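Local coordinates for SM80.1 Vicilin (Solanum melongena, PDB 5VF5), which probably serves as a 7S seed storage protein, with two cupin domains in a single chain and a copper ion bound to it, at residues A[12-17]-A[34-39]; A[214-219]-A[232-237]. All blocks are in the same frame, centred on the assembly; numbering follows the deposited sequence.

Contact 1: residues A[12-17]-A[34-39]; sequences YLFKSQ and PKFTQR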
loop_
_atom_site.group_PDB
_atom_site.type_symbol
_atom_site.label_atom_id
_atom_site.label_comp_id
_atom_site.label_asym_id
_atom_site.label_seq_id
_atom_site.Cartn_x
_atom_site.Cartn_y
_atom_site.Cartn_z
ATOM N N TYR A 12 4.670 3.791 15.185
ATOM C CA TYR A 12 4.474 3.976 13.768
ATOM C C TYR A 12 5.029 2.855 12.910
ATOM O O TYR A 12 4.771 2.800 11.709
ATOM C CB TYR A 12 5.140 5.277 13.354
ATOM C CG TYR A 12 4.694 6.489 14.124
ATOM C CD1 TYR A 12 3.377 6.854 14.166
ATOM C CD2 TYR A 12 5.596 7.246 14.843
ATOM C CE1 TYR A 12 2.949 7.956 14.909
ATOM C CE2 TYR A 12 5.182 8.349 15.566
ATOM C CZ TYR A 12 3.859 8.711 15.557
ATOM O OH TYR A 12 3.435 9.803 16.290
ATOM N N LEU A 13 5.852 1.976 13.473
ATOM C CA LEU A 13 6.521 0.907 12.764
ATOM C C LEU A 13 5.741 -0.377 12.920
ATOM O O LEU A 13 5.414 -0.770 14.056
ATOM C CB LEU A 13 7.909 0.725 13.362
ATOM C CG LEU A 13 8.727 -0.452 12.850
ATOM C CD1 LEU A 13 9.039 -0.268 11.382
ATOM C CD2 LEU A 13 10.024 -0.551 13.635
ATOM N N PHE A 14 5.475 -1.054 11.804
ATOM C CA PHE A 14 4.724 -2.315 11.791
ATOM C C PHE A 14 5.567 -3.295 11.019
ATOM O O PHE A 14 5.618 -3.288 9.785
ATOM C CB PHE A 14 3.353 -2.159 11.150
ATOM C CG PHE A 14 2.419 -1.237 11.899
ATOM C CD1 PHE A 14 2.540 0.115 11.820
ATOM C CD2 PHE A 14 1.424 -1.759 12.732
ATOM C CE1 PHE A 14 1.713 0.968 12.554
ATOM C CE2 PHE A 14 0.566 -0.918 13.428
ATOM C CZ PHE A 14 0.724 0.454 13.363
ATOM N N LYS A 15 6.290 -4.130 11.735
ATOM C CA LYS A 15 7.127 -5.117 11.104
ATOM C C LYS A 15 6.292 -6.128 10.276
ATOM O O LYS A 15 5.131 -6.414 10.600
ATOM C CB LYS A 15 7.972 -5.825 12.152
ATOM C CG LYS A 15 8.984 -4.894 12.816
ATOM C CD LYS A 15 10.122 -4.491 11.907
ATOM C CE LYS A 15 10.926 -5.705 11.541
ATOM N NZ LYS A 15 12.042 -5.370 10.621
ATOM N N SER A 16 6.932 -6.705 9.256
ATOM C CA SER A 16 6.245 -7.613 8.362
ATOM C C SER A 16 5.546 -8.772 9.085
ATOM O O SER A 16 4.453 -9.206 8.674
ATOM C CB SER A 16 7.163 -8.113 7.270
ATOM O OG SER A 16 8.125 -8.979 7.829
ATOM N N GLN A 17 6.145 -9.242 10.172
ATOM C CA GLN A 17 5.583 -10.365 10.921
ATOM C C GLN A 17 4.240 -10.045 11.553
ATOM O O GLN A 17 3.528 -10.954 11.961
ATOM C CB GLN A 17 6.580 -10.835 11.977
ATOM C CG GLN A 17 7.758 -11.584 11.362
ATOM N N PRO A 34 -2.999 -5.587 11.538
ATOM C CA PRO A 34 -4.063 -5.196 12.442
ATOM C C PRO A 34 -4.552 -3.766 12.248
ATOM O O PRO A 34 -3.845 -2.952 11.625
ATOM C CB PRO A 34 -3.445 -5.392 13.825
ATOM C CG PRO A 34 -2.375 -6.409 13.602
ATOM C CD PRO A 34 -1.808 -6.068 12.242
ATOM N N LYS A 35 -5.680 -3.431 12.833
ATOM C CA LYS A 35 -6.093 -2.043 12.862
ATOM C C LYS A 35 -4.973 -1.162 13.375
ATOM O O LYS A 35 -4.233 -1.558 14.289
ATOM C CB LYS A 35 -7.287 -1.854 13.800
ATOM C CG LYS A 35 -8.582 -2.322 13.207
ATOM C CD LYS A 35 -9.767 -2.005 14.117
ATOM C CE LYS A 35 -9.891 -0.508 14.438
ATOM N NZ LYS A 35 -11.131 -0.180 15.196
ATOM N N PHE A 36 -4.831 0.027 12.828
ATOM C CA PHE A 36 -3.696 0.870 13.220
ATOM C C PHE A 36 -3.718 1.328 14.674
ATOM O O PHE A 36 -2.667 1.630 15.258
ATOM C CB PHE A 36 -3.624 2.059 12.293
ATOM C CG PHE A 36 -3.179 1.700 10.919
ATOM C CD1 PHE A 36 -1.861 1.262 10.689
ATOM C CD2 PHE A 36 -4.007 1.826 9.840
ATOM C CE1 PHE A 36 -1.448 0.976 9.419
ATOM C CE2 PHE A 36 -3.583 1.498 8.567
ATOM C CZ PHE A 36 -2.290 1.095 8.364
ATOM N N THR A 37 -4.903 1.357 15.227
ATOM C CA THR A 37 -5.121 1.695 16.638
ATOM C C THR A 37 -4.888 0.542 17.603
ATOM O O THR A 37 -5.034 0.749 18.822
ATOM C CB THR A 37 -6.545 2.227 16.800
ATOM O OG1 THR A 37 -7.450 1.322 16.145
ATOM C CG2 THR A 37 -6.671 3.625 16.152
ATOM N N GLN A 38 -4.502 -0.635 17.094
ATOM C CA GLN A 38 -4.226 -1.807 17.979
ATOM C C GLN A 38 -3.329 -1.496 19.154
ATOM O O GLN A 38 -3.662 -1.903 20.257
ATOM C CB GLN A 38 -3.634 -2.994 17.194
ATOM C CG GLN A 38 -3.347 -4.242 18.018
ATOM C CD GLN A 38 -2.459 -5.235 17.274
ATOM O OE1 GLN A 38 -1.371 -4.888 16.744
ATOM N NE2 GLN A 38 -2.917 -6.475 17.224
ATOM N N ARG A 39 -2.230 -0.796 18.946
ATOM C CA ARG A 39 -1.292 -0.477 20.050
ATOM C C ARG A 39 -1.136 0.991 20.371
ATOM O O ARG A 39 -0.466 1.324 21.350
ATOM C CB ARG A 39 0.119 -1.009 19.755
ATOM C CG ARG A 39 0.250 -2.512 19.689
ATOM C CD ARG A 39 1.681 -2.871 19.318
ATOM N NE ARG A 39 1.829 -4.296 19.073
ATOM C CZ ARG A 39 2.959 -4.888 18.674
ATOM N NH1 ARG A 39 2.956 -6.196 18.468
ATOM N NH2 ARG A 39 4.083 -4.183 18.482
#

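Contact 2: residues A[214-219]-A[232-237]; sequences MKERPQ and PERFEQ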
loop_
_atom_site.group_PDB
_atom_site.type_symbol
_atom_site.label_atom_id
_atom_site.label_comp_id
_atom_site.label_asym_id
_atom_site.label_seq_id
_atom_site.Cartn_x
_atom_site.Cartn_y
_atom_site.Cartn_z
ATOM N N MET A 214 4.804 4.322 -14.217
ATOM C CA MET A 214 6.211 3.884 -14.153
ATOM C C MET A 214 7.077 4.573 -15.200
ATOM O O MET A 214 8.232 4.898 -14.934
ATOM C CB MET A 214 6.336 2.370 -14.358
ATOM C CG MET A 214 6.133 1.518 -13.109
ATOM S SD MET A 214 6.667 -0.188 -13.393
ATOM C CE MET A 214 8.425 0.037 -13.631
ATOM N N LYS A 215 6.497 4.810 -16.375
ATOM C CA LYS A 215 7.235 5.383 -17.538
ATOM C C LYS A 215 7.268 6.929 -17.583
ATOM O O LYS A 215 7.928 7.530 -18.444
ATOM C CB LYS A 215 6.678 4.849 -18.855
ATOM C CG LYS A 215 6.952 3.367 -19.072
ATOM C CD LYS A 215 6.315 2.885 -20.362
ATOM C CE LYS A 215 6.953 1.596 -20.860
ATOM N NZ LYS A 215 6.349 1.160 -22.149
ATOM N N GLU A 216 6.567 7.563 -16.658
ATOM C CA GLU A 216 6.502 9.018 -16.602
ATOM C C GLU A 216 7.743 9.574 -15.939
ATOM O O GLU A 216 8.424 8.881 -15.168
ATOM C CB GLU A 216 5.257 9.467 -15.823
ATOM C CG GLU A 216 3.974 9.004 -16.500
ATOM C CD GLU A 216 2.726 9.486 -15.816
ATOM O OE1 GLU A 216 2.800 10.322 -14.885
ATOM O OE2 GLU A 216 1.640 9.034 -16.233
ATOM N N ARG A 217 7.983 10.861 -16.179
ATOM C CA ARG A 217 9.043 11.594 -15.485
ATOM C C ARG A 217 8.657 11.671 -14.003
ATOM O O ARG A 217 7.486 11.862 -13.671
ATOM C CB ARG A 217 9.239 12.998 -16.093
ATOM C CG ARG A 217 9.594 13.003 -17.587
ATOM C CD ARG A 217 10.704 12.022 -17.955
ATOM N NE ARG A 217 11.847 12.135 -17.046
ATOM C CZ ARG A 217 12.775 11.199 -16.838
ATOM N NH1 ARG A 217 13.769 11.443 -15.978
ATOM N NH2 ARG A 217 12.729 10.026 -17.466
ATOM N N PRO A 218 9.636 11.483 -13.104
ATOM C CA PRO A 218 9.275 11.601 -11.678
ATOM C C PRO A 218 8.810 13.028 -11.319
ATOM O O PRO A 218 9.244 13.994 -11.961
ATOM C CB PRO A 218 10.574 11.300 -10.953
ATOM C CG PRO A 218 11.486 10.674 -11.941
ATOM C CD PRO A 218 11.014 11.000 -13.313
ATOM N N GLN A 219 7.957 13.165 -10.321
ATOM C CA GLN A 219 7.679 14.488 -9.768
ATOM C C GLN A 219 8.929 15.143 -9.221
ATOM O O GLN A 219 9.174 16.361 -9.448
ATOM C CB GLN A 219 6.655 14.447 -8.678
ATOM C CG GLN A 219 6.385 15.846 -8.158
ATOM C CD GLN A 219 5.222 15.913 -7.231
ATOM O OE1 GLN A 219 4.803 14.912 -6.677
ATOM N NE2 GLN A 219 4.677 17.133 -7.058
ATOM N N PRO A 232 -5.186 12.200 -6.137
ATOM C CA PRO A 232 -6.597 12.360 -6.488
ATOM C C PRO A 232 -6.873 13.606 -7.315
ATOM O O PRO A 232 -7.907 13.673 -7.952
ATOM C CB PRO A 232 -7.303 12.385 -5.130
ATOM C CG PRO A 232 -6.254 12.876 -4.188
ATOM C CD PRO A 232 -4.981 12.338 -4.688
ATOM N N GLU A 233 -5.972 14.594 -7.291
ATOM C CA GLU A 233 -6.131 15.761 -8.171
ATOM C C GLU A 233 -6.176 15.298 -9.619
ATOM O O GLU A 233 -6.954 15.813 -10.415
ATOM C CB GLU A 233 -4.967 16.738 -7.974
ATOM C CG GLU A 233 -5.053 17.654 -6.768
ATOM C CD GLU A 233 -4.412 17.109 -5.509
ATOM O OE1 GLU A 233 -4.262 15.850 -5.411
ATOM O OE2 GLU A 233 -4.075 17.937 -4.617
ATOM N N ARG A 234 -5.296 14.370 -9.968
ATOM C CA ARG A 234 -5.192 13.844 -11.320
ATOM C C ARG A 234 -6.079 12.664 -11.669
ATOM O O ARG A 234 -6.556 12.561 -12.797
ATOM C CB ARG A 234 -3.729 13.507 -11.595
ATOM C CG ARG A 234 -3.470 12.891 -12.944
ATOM C CD ARG A 234 -2.007 12.770 -13.242
ATOM N NE ARG A 234 -1.817 12.037 -14.479
ATOM C CZ ARG A 234 -0.690 11.421 -14.832
ATOM N NH1 ARG A 234 0.397 11.474 -14.071
ATOM N NH2 ARG A 234 -0.648 10.760 -15.985
ATOM N N PHE A 235 -6.253 11.754 -10.717
ATOM C CA PHE A 235 -6.911 10.488 -10.941
ATOM C C PHE A 235 -8.224 10.472 -10.209
ATOM O O PHE A 235 -8.265 10.268 -8.978
ATOM C CB PHE A 235 -6.001 9.352 -10.483
ATOM C CG PHE A 235 -4.823 9.166 -11.387
ATOM C CD1 PHE A 235 -4.941 8.463 -12.584
ATOM C CD2 PHE A 235 -3.624 9.743 -11.084
ATOM C CE1 PHE A 235 -3.857 8.340 -13.435
ATOM C CE2 PHE A 235 -2.526 9.603 -11.908
ATOM C CZ PHE A 235 -2.641 8.894 -13.084
ATOM N N GLU A 236 -9.315 10.678 -10.937
ATOM C CA GLU A 236 -10.631 10.802 -10.337
ATOM C C GLU A 236 -11.015 9.529 -9.538
ATOM O O GLU A 236 -11.730 9.606 -8.540
ATOM C CB GLU A 236 -11.673 11.120 -11.431
ATOM C CG GLU A 236 -12.129 9.932 -12.252
ATOM N N GLN A 237 -10.526 8.380 -9.984
ATOM C CA GLN A 237 -10.912 7.160 -9.268
ATOM C C GLN A 237 -10.317 7.078 -7.868
ATOM O O GLN A 237 -10.809 6.264 -7.096
ATOM C CB GLN A 237 -10.584 5.879 -10.005
ATOM C CG GLN A 237 -9.107 5.663 -10.248
ATOM C CD GLN A 237 -8.739 6.112 -11.641
ATOM O OE1 GLN A 237 -8.793 7.305 -11.968
ATOM N NE2 GLN A 237 -8.382 5.165 -12.469
#

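Contact 1: residues A[12-17]-A[34-39]
Phe14 and Phe36 meet as a T-shaped aromatic pair that accounts for most of the 145 Å² buried between residues 12-17 and 34-39. Phe36 supplies the edge: its CD1 lies 3.8 Å from Phe14 CZ, and its CE1 sits over one face of the Phe14 ring. The ring planes stand almost perpendicular, at 86°, with centroids 5.5 Å apart. Phe36 CD1 meets CZ and CE1 of Phe14, so the edge comes in over the rim at the far end of the ring and not over its centre. Phe14 CZ in turn lies close to the plane of the Phe36 ring. Neither CB is aimed straight at the opposite segment; both rings close the gap because their CG atoms stand anti to their own carbonyl carbons (chi1 -64° for Phe14 and -71° for Phe36). The loop that presents Phe36 is folded by a turn in which Gln38 N bonds to Lys35 O at 3.0 Å. No hydrogen bond crosses between the segments, and both rings are buried, so the contact rests on aromatic and apolar packing alone. Leu43 adds to the packing on Phe14, and Ile46 to that on Phe36. Strand 13-14 is an edge strand of the sheet of the C-terminal cupin, where Tyr12 and Phe14 share backbone hydrogen bonds with Val320 and Val318 of strand 318-321. Val320 also touches both rings, so the pair packs the loop between strands 28-32 and 49-56 of the N-terminal cupin against that edge of the second sheet.

Contact 2: residues A[214-219]-A[232-237]
Glu216 and Arg234 join two irregular loops with no backbone hydrogen bond passing between them. Met214 and Lys215 have helix-like backbone angles, after which Glu216, Arg217 and Pro218 are extended, and a helical turn of the backbone at Gln219 precedes strand 220-222. In the other loop, residues 232-234 take a helical conformation without regular helical bonds, and the chain opens out at Phe235. The two side chains reach out from opposite directions. Arg234 is stretched from CG to NE, with CG anti to its backbone nitrogen, and Glu216 is extended beyond CG, which brings the charged groups together end-on. Arg234 NH1 donates to Glu216 OE1 at 2.8 Å in a nearly straight bond (174°), and Arg234 NH2 donates to Glu216 OE2 at 2.9 Å with more bend (159°). OE1 accepts through its syn lone pair, whereas the donor at OE2 comes from the syn side but tilted out of the carboxylate plane. The two flat groups are 24° from coplanar. Phe235 CZ lies 3.5 Å above one face of the Arg234 guanidinium, offset toward its rim, and the Phe235 ring in turn stacks with Phe211. Such a two-pronged salt bridge restricts rotation of both end groups, and although it lies at the surface, its opposite charges, set side by side, probably favour ionised forms of both residues while tying together the chain flanking the hairpin of strands 220-222 and 225-230.

Contact 1 closes before contact 2 opens along the chain, and the two lie on opposite sides of its centre, with centres 28 Å apart and nearest atoms about 17 Å apart. They are related through one antiparallel sheet of the C-terminal cupin: strand 13-14 of contact 1 forms one of its outermost strands, and strand 220-222, which follows segment 214-219, forms the other. Contact 1 is buried and apolar and joins the two cupin domains, whereas contact 2 is a charged surface link within the second. Segments 34-39 and 232-237 hold comparable places, each following the strand that lies next to an edge strand (28-32 beside 20-21, 225-230 beside 220-222), consistent with the repeated cupin architecture of vicilins.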